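Local coordinates for protein PAN2-PAN3 deadenylation complex catalytic subunit pan2 (Neurospora crassa, PDB 4CZW) that probably serves as the catalytic exonuclease subunit of the PAN deadenylation complex, shortening poly(A) tails of mRNA to release 5'-AMP, at residues L585-I597 against D607-F621. Residues are numbered along the deposited sequence; the frame is centred on the assembly and turned at random.
Sequences LAFLAWYLLKEDI and DAQTALKLYRKYEEF
E595 and K613 form the salt bridge across this contact, E595 OE2 lying 3.5 Å from K613 NZ; no hydrogen bond crosses between the two segments, so the polar link is essentially electrostatic. Both chains run extended beyond CG and meet at the border of an otherwise apolar interface. Alongside this pair, helix 585-592 and the 607-621 part of helix 604-623 cross at 52°, with reciprocal knobs-into-holes packing. L614 is one knob, seated among L585, L588, A589 and L592. Its CD1 meets CB of L588 at 3.7 Å, while its CD2 rests on the L588 backbone carbonyl and also touches CD1 of L592, whose side chain crosses at about a right angle. L585 returns the fit by entering the hole formed by D607, T610, A611 and L614. With CG anti to the backbone N (chi1 176°), it sends CD1 between T610 CG2 (3.8 Å) and L614 CD1 (3.7 Å), and CD2 against the D607 carboxylate, 3.9 Å from OD2. An alanine in place of L585 would probably open a gap between T610 and L614 and remove the methyl that packs against D607. T610 turns its methyl to the contact, CG2 lying 3.7 Å from A589 CB, while OG1 bonds back to the E606 carbonyl. Where the chain leaves the first helix, L593 sets CD1 against K613 CB and CD2 against K617 CG, so the aliphatic parts of both lysines extend the apolar surface. D607 is a probable ligand of the catalytic divalent metals, its side chain close to those of D445 and E447. Apolar packing thus joins helix 585-592 and the loop after it to helix 604-623 of the DEDD-type exonuclease domain, with the one charged pair at its margin, and, through CD2 of L585, reaches D607 of the probable metal site.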
loop_
_atom_site.group_PDB
_atom_site.type_symbol
_atom_site.label_atom_id
_atom_site.label_comp_id
_atom_site.label_asym_id
_atom_site.label_seq_id
_atom_site.Cartn_x
_atom_site.Cartn_y
_atom_site.Cartn_z
ATOM N N LEU A 585 29.020 10.202 -12.492
ATOM C CA LEU A 585 28.482 10.448 -13.824
ATOM C C LEU A 585 29.358 11.442 -14.579
ATOM O O LEU A 585 29.559 11.320 -15.787
ATOM C CB LEU A 585 27.046 10.971 -13.738
ATOM C CG LEU A 585 26.378 11.365 -15.059
ATOM C CD1 LEU A 585 26.025 10.133 -15.880
ATOM C CD2 LEU A 585 25.147 12.229 -14.816
ATOM N N ALA A 586 29.880 12.423 -13.849
ATOM C CA ALA A 586 30.709 13.467 -14.437
ATOM C C ALA A 586 32.041 12.913 -14.931
ATOM O O ALA A 586 32.524 13.296 -15.996
ATOM C CB ALA A 586 30.942 14.583 -13.431
ATOM N N PHE A 587 32.630 12.011 -14.153
ATOM C CA PHE A 587 33.915 11.423 -14.513
ATOM C C PHE A 587 33.780 10.511 -15.728
ATOM O O PHE A 587 34.626 10.527 -16.622
ATOM C CB PHE A 587 34.504 10.646 -13.334
ATOM C CG PHE A 587 35.907 10.162 -13.571
ATOM C CD1 PHE A 587 36.992 10.975 -13.291
ATOM C CD2 PHE A 587 36.140 8.893 -14.077
ATOM C CE1 PHE A 587 38.283 10.533 -13.510
ATOM C CE2 PHE A 587 37.428 8.445 -14.298
ATOM C CZ PHE A 587 38.501 9.265 -14.013
ATOM N N LEU A 588 32.716 9.714 -15.751
ATOM C CA LEU A 588 32.455 8.821 -16.875
ATOM C C LEU A 588 32.211 9.614 -18.154
ATOM O O LEU A 588 32.638 9.212 -19.234
ATOM C CB LEU A 588 31.260 7.913 -16.577
ATOM C CG LEU A 588 31.468 6.817 -15.530
ATOM C CD1 LEU A 588 30.181 6.042 -15.300
ATOM C CD2 LEU A 588 32.588 5.881 -15.954
ATOM N N ALA A 589 31.525 10.745 -18.024
ATOM C CA ALA A 589 31.254 11.607 -19.167
ATOM C C ALA A 589 32.529 12.298 -19.640
ATOM O O ALA A 589 32.702 12.558 -20.829
ATOM C CB ALA A 589 30.192 12.637 -18.816
ATOM N N TRP A 590 33.423 12.590 -18.701
ATOM C CA TRP A 590 34.666 13.282 -19.015
ATOM C C TRP A 590 35.695 12.352 -19.651
ATOM O O TRP A 590 36.469 12.767 -20.512
ATOM C CB TRP A 590 35.250 13.922 -17.752
ATOM C CG TRP A 590 36.603 14.534 -17.951
ATOM C CD1 TRP A 590 36.891 15.684 -18.630
ATOM C CD2 TRP A 590 37.853 14.038 -17.456
ATOM N NE1 TRP A 590 38.242 15.929 -18.593
ATOM C CE2 TRP A 590 38.856 14.934 -17.878
ATOM C CE3 TRP A 590 38.222 12.921 -16.701
ATOM C CZ2 TRP A 590 40.201 14.748 -17.569
ATOM C CZ3 TRP A 590 39.561 12.738 -16.395
ATOM C CH2 TRP A 590 40.533 13.648 -16.829
ATOM N N TYR A 591 35.694 11.093 -19.228
ATOM C CA TYR A 591 36.710 10.143 -19.666
ATOM C C TYR A 591 36.289 9.363 -20.908
ATOM O O TYR A 591 37.130 8.992 -21.727
ATOM C CB TYR A 591 37.046 9.173 -18.531
ATOM C CG TYR A 591 38.231 8.280 -18.820
ATOM C CD1 TYR A 591 39.528 8.756 -18.694
ATOM C CD2 TYR A 591 38.053 6.959 -19.213
ATOM C CE1 TYR A 591 40.616 7.945 -18.956
ATOM C CE2 TYR A 591 39.134 6.140 -19.476
ATOM C CZ TYR A 591 40.413 6.639 -19.346
ATOM O OH TYR A 591 41.496 5.831 -19.606
ATOM N N LEU A 592 34.992 9.117 -21.048
ATOM C CA LEU A 592 34.494 8.301 -22.151
ATOM C C LEU A 592 33.867 9.139 -23.263
ATOM O O LEU A 592 33.829 8.717 -24.418
ATOM C CB LEU A 592 33.476 7.280 -21.638
ATOM C CG LEU A 592 33.957 6.332 -20.537
ATOM C CD1 LEU A 592 32.842 5.389 -20.117
ATOM C CD2 LEU A 592 35.181 5.550 -20.993
ATOM N N LEU A 593 33.377 10.324 -22.914
ATOM C CA LEU A 593 32.717 11.186 -23.888
ATOM C C LEU A 593 33.483 12.485 -24.114
ATOM O O LEU A 593 33.139 13.264 -25.004
ATOM C CB LEU A 593 31.287 11.504 -23.442
ATOM C CG LEU A 593 30.337 10.325 -23.229
ATOM C CD1 LEU A 593 29.023 10.802 -22.627
ATOM C CD2 LEU A 593 30.092 9.592 -24.537
ATOM N N LYS A 594 34.519 12.705 -23.307
ATOM C CA LYS A 594 35.286 13.951 -23.328
ATOM C C LYS A 594 34.382 15.170 -23.170
ATOM O O LYS A 594 34.515 16.151 -23.902
ATOM C CB LYS A 594 36.100 14.070 -24.622
ATOM C CG LYS A 594 37.383 13.258 -24.639
ATOM C CD LYS A 594 37.308 12.119 -25.641
ATOM C CE LYS A 594 38.669 11.472 -25.841
ATOM N NZ LYS A 594 38.602 10.305 -26.764
ATOM N N GLU A 595 33.463 15.104 -22.211
ATOM C CA GLU A 595 32.521 16.192 -21.978
ATOM C C GLU A 595 32.589 16.713 -20.546
ATOM O O GLU A 595 32.825 15.954 -19.607
ATOM C CB GLU A 595 31.092 15.740 -22.288
ATOM C CG GLU A 595 30.859 15.317 -23.728
ATOM C CD GLU A 595 29.410 14.962 -23.998
ATOM O OE1 GLU A 595 28.551 15.275 -23.146
ATOM O OE2 GLU A 595 29.128 14.368 -25.060
ATOM N N ASP A 596 32.381 18.016 -20.390
ATOM C CA ASP A 596 32.254 18.616 -19.068
ATOM C C ASP A 596 30.785 18.923 -18.806
ATOM O O ASP A 596 30.237 19.890 -19.336
ATOM C CB ASP A 596 33.103 19.882 -18.957
ATOM C CG ASP A 596 33.157 20.425 -17.542
ATOM O OD1 ASP A 596 32.796 19.684 -16.603
ATOM O OD2 ASP A 596 33.572 21.590 -17.368
ATOM N N ILE A 597 30.150 18.091 -17.988
ATOM C CA ILE A 597 28.712 18.195 -17.765
ATOM C C ILE A 597 28.370 18.915 -16.461
ATOM O O ILE A 597 27.222 18.902 -16.021
ATOM C CB ILE A 597 28.051 16.800 -17.757
ATOM C CG1 ILE A 597 28.500 15.997 -16.534
ATOM C CG2 ILE A 597 28.382 16.050 -19.038
ATOM C CD1 ILE A 597 27.846 14.642 -16.424
ATOM N N ASP A 607 21.428 15.026 -17.948
ATOM C CA ASP A 607 22.010 13.914 -17.203
ATOM C C ASP A 607 21.442 12.574 -17.663
ATOM O O ASP A 607 22.119 11.548 -17.597
ATOM C CB ASP A 607 21.776 14.094 -15.702
ATOM C CG ASP A 607 22.611 15.213 -15.111
ATOM O OD1 ASP A 607 23.079 16.081 -15.878
ATOM O OD2 ASP A 607 22.798 15.226 -13.876
ATOM N N ALA A 608 20.197 12.587 -18.125
ATOM C CA ALA A 608 19.572 11.385 -18.662
ATOM C C ALA A 608 20.186 11.037 -20.012
ATOM O O ALA A 608 20.468 9.873 -20.297
ATOM C CB ALA A 608 18.070 11.572 -18.790
ATOM N N GLN A 609 20.389 12.060 -20.837
ATOM C CA GLN A 609 21.026 11.892 -22.138
ATOM C C GLN A 609 22.473 11.442 -21.986
ATOM O O GLN A 609 22.976 10.657 -22.789
ATOM C CB GLN A 609 20.963 13.196 -22.936
ATOM C CG GLN A 609 19.565 13.592 -23.378
ATOM C CD GLN A 609 19.504 15.010 -23.911
ATOM O OE1 GLN A 609 20.271 15.876 -23.489
ATOM N NE2 GLN A 609 18.591 15.253 -24.842
ATOM N N THR A 610 23.138 11.948 -20.950
ATOM C CA THR A 610 24.524 11.589 -20.668
ATOM C C THR A 610 24.653 10.101 -20.360
ATOM O O THR A 610 25.523 9.417 -20.902
ATOM C CB THR A 610 25.087 12.399 -19.485
ATOM O OG1 THR A 610 25.054 13.797 -19.801
ATOM C CG2 THR A 610 26.518 11.984 -19.183
ATOM N N ALA A 611 23.779 9.609 -19.486
ATOM C CA ALA A 611 23.773 8.199 -19.112
ATOM C C ALA A 611 23.483 7.315 -20.319
ATOM O O ALA A 611 24.050 6.232 -20.456
ATOM C CB ALA A 611 22.752 7.949 -18.012
ATOM N N LEU A 612 22.596 7.787 -21.191
ATOM C CA LEU A 612 22.256 7.059 -22.406
ATOM C C LEU A 612 23.462 6.977 -23.337
ATOM O O LEU A 612 23.724 5.934 -23.938
ATOM C CB LEU A 612 21.078 7.720 -23.121
ATOM C CG LEU A 612 20.604 7.034 -24.404
ATOM C CD1 LEU A 612 20.173 5.604 -24.116
ATOM C CD2 LEU A 612 19.475 7.818 -25.056
ATOM N N LYS A 613 24.192 8.082 -23.449
ATOM C CA LYS A 613 25.413 8.120 -24.248
ATOM C C LYS A 613 26.458 7.164 -23.687
ATOM O O LYS A 613 27.153 6.477 -24.436
ATOM C CB LYS A 613 25.983 9.540 -24.301
ATOM C CG LYS A 613 25.176 10.517 -25.139
ATOM C CD LYS A 613 25.820 11.896 -25.125
ATOM C CE LYS A 613 25.109 12.850 -26.069
ATOM N NZ LYS A 613 25.743 14.197 -26.068
ATOM N N LEU A 614 26.562 7.129 -22.362
ATOM C CA LEU A 614 27.515 6.256 -21.686
ATOM C C LEU A 614 27.197 4.786 -21.930
ATOM O O LEU A 614 28.102 3.965 -22.078
ATOM C CB LEU A 614 27.532 6.548 -20.185
ATOM C CG LEU A 614 28.203 7.855 -19.758
ATOM C CD1 LEU A 614 28.009 8.091 -18.271
ATOM C CD2 LEU A 614 29.682 7.835 -20.109
ATOM N N TYR A 615 25.910 4.455 -21.970
ATOM C CA TYR A 615 25.494 3.082 -22.223
ATOM C C TYR A 615 25.788 2.676 -23.663
ATOM O O TYR A 615 26.133 1.525 -23.932
ATOM C CB TYR A 615 24.007 2.893 -21.923
ATOM C CG TYR A 615 23.505 1.512 -22.284
ATOM C CD1 TYR A 615 23.821 0.411 -21.498
ATOM C CD2 TYR A 615 22.725 1.307 -23.416
ATOM C CE1 TYR A 615 23.371 -0.854 -21.825
ATOM C CE2 TYR A 615 22.271 0.045 -23.751
ATOM C CZ TYR A 615 22.597 -1.032 -22.952
ATOM O OH TYR A 615 22.147 -2.290 -23.281
ATOM N N ARG A 616 25.643 3.622 -24.586
ATOM C CA ARG A 616 25.923 3.354 -25.991
ATOM C C ARG A 616 27.411 3.097 -26.199
ATOM O O ARG A 616 27.795 2.252 -27.008
ATOM C CB ARG A 616 25.452 4.514 -26.871
ATOM C CG ARG A 616 23.940 4.687 -26.906
ATOM C CD ARG A 616 23.245 3.367 -27.205
ATOM N NE ARG A 616 21.793 3.508 -27.257
ATOM C CZ ARG A 616 20.946 2.486 -27.329
ATOM N NH1 ARG A 616 21.405 1.241 -27.352
ATOM N NH2 ARG A 616 19.639 2.706 -27.373
ATOM N N LYS A 617 28.244 3.825 -25.462
ATOM C CA LYS A 617 29.683 3.591 -25.475
ATOM C C LYS A 617 29.997 2.207 -24.922
ATOM O O LYS A 617 30.891 1.517 -25.413
ATOM C CB LYS A 617 30.415 4.662 -24.665
ATOM C CG LYS A 617 30.546 5.997 -25.373
ATOM C CD LYS A 617 31.376 5.859 -26.638
ATOM C CE LYS A 617 31.534 7.193 -27.346
ATOM N NZ LYS A 617 32.307 7.056 -28.611
ATOM N N TYR A 618 29.252 1.811 -23.895
ATOM C CA TYR A 618 29.415 0.498 -23.285
ATOM C C TYR A 618 29.101 -0.616 -24.276
ATOM O O TYR A 618 29.785 -1.639 -24.309
ATOM C CB TYR A 618 28.526 0.375 -22.047
ATOM C CG TYR A 618 28.391 -1.036 -21.522
ATOM C CD1 TYR A 618 29.473 -1.691 -20.951
ATOM C CD2 TYR A 618 27.179 -1.710 -21.593
ATOM C CE1 TYR A 618 29.353 -2.979 -20.464
ATOM C CE2 TYR A 618 27.050 -2.998 -21.111
ATOM C CZ TYR A 618 28.140 -3.628 -20.549
ATOM O OH TYR A 618 28.015 -4.911 -20.068
ATOM N N GLU A 619 28.065 -0.413 -25.084
ATOM C CA GLU A 619 27.697 -1.382 -26.109
ATOM C C GLU A 619 28.794 -1.507 -27.159
ATOM O O GLU A 619 29.067 -2.599 -27.658
ATOM C CB GLU A 619 26.375 -0.992 -26.773
ATOM C CG GLU A 619 25.155 -1.161 -25.886
ATOM C CD GLU A 619 23.854 -1.018 -26.650
ATOM O OE1 GLU A 619 23.793 -0.179 -27.574
ATOM O OE2 GLU A 619 22.892 -1.750 -26.334
ATOM N N GLU A 620 29.421 -0.383 -27.488
ATOM C CA GLU A 620 30.513 -0.369 -28.455
ATOM C C GLU A 620 31.734 -1.101 -27.913
ATOM O O GLU A 620 32.386 -1.854 -28.636
ATOM C CB GLU A 620 30.885 1.069 -28.827
ATOM C CG GLU A 620 29.767 1.841 -29.508
ATOM C CD GLU A 620 30.142 3.285 -29.782
ATOM O OE1 GLU A 620 31.336 3.626 -29.641
ATOM O OE2 GLU A 620 29.245 4.078 -30.137
ATOM N N PHE A 621 32.035 -0.876 -26.638
ATOM C CA PHE A 621 33.197 -1.485 -25.997
ATOM C C PHE A 621 33.047 -3.000 -25.890
ATOM O O PHE A 621 34.010 -3.741 -26.083
ATOM C CB PHE A 621 33.420 -0.880 -24.607
ATOM C CG PHE A 621 33.733 0.590 -24.625
ATOM C CD1 PHE A 621 34.221 1.199 -25.770
ATOM C CD2 PHE A 621 33.539 1.365 -23.492
ATOM C CE1 PHE A 621 34.507 2.552 -25.786
ATOM C CE2 PHE A 621 33.824 2.717 -23.501
ATOM C CZ PHE A 621 34.309 3.312 -24.650
#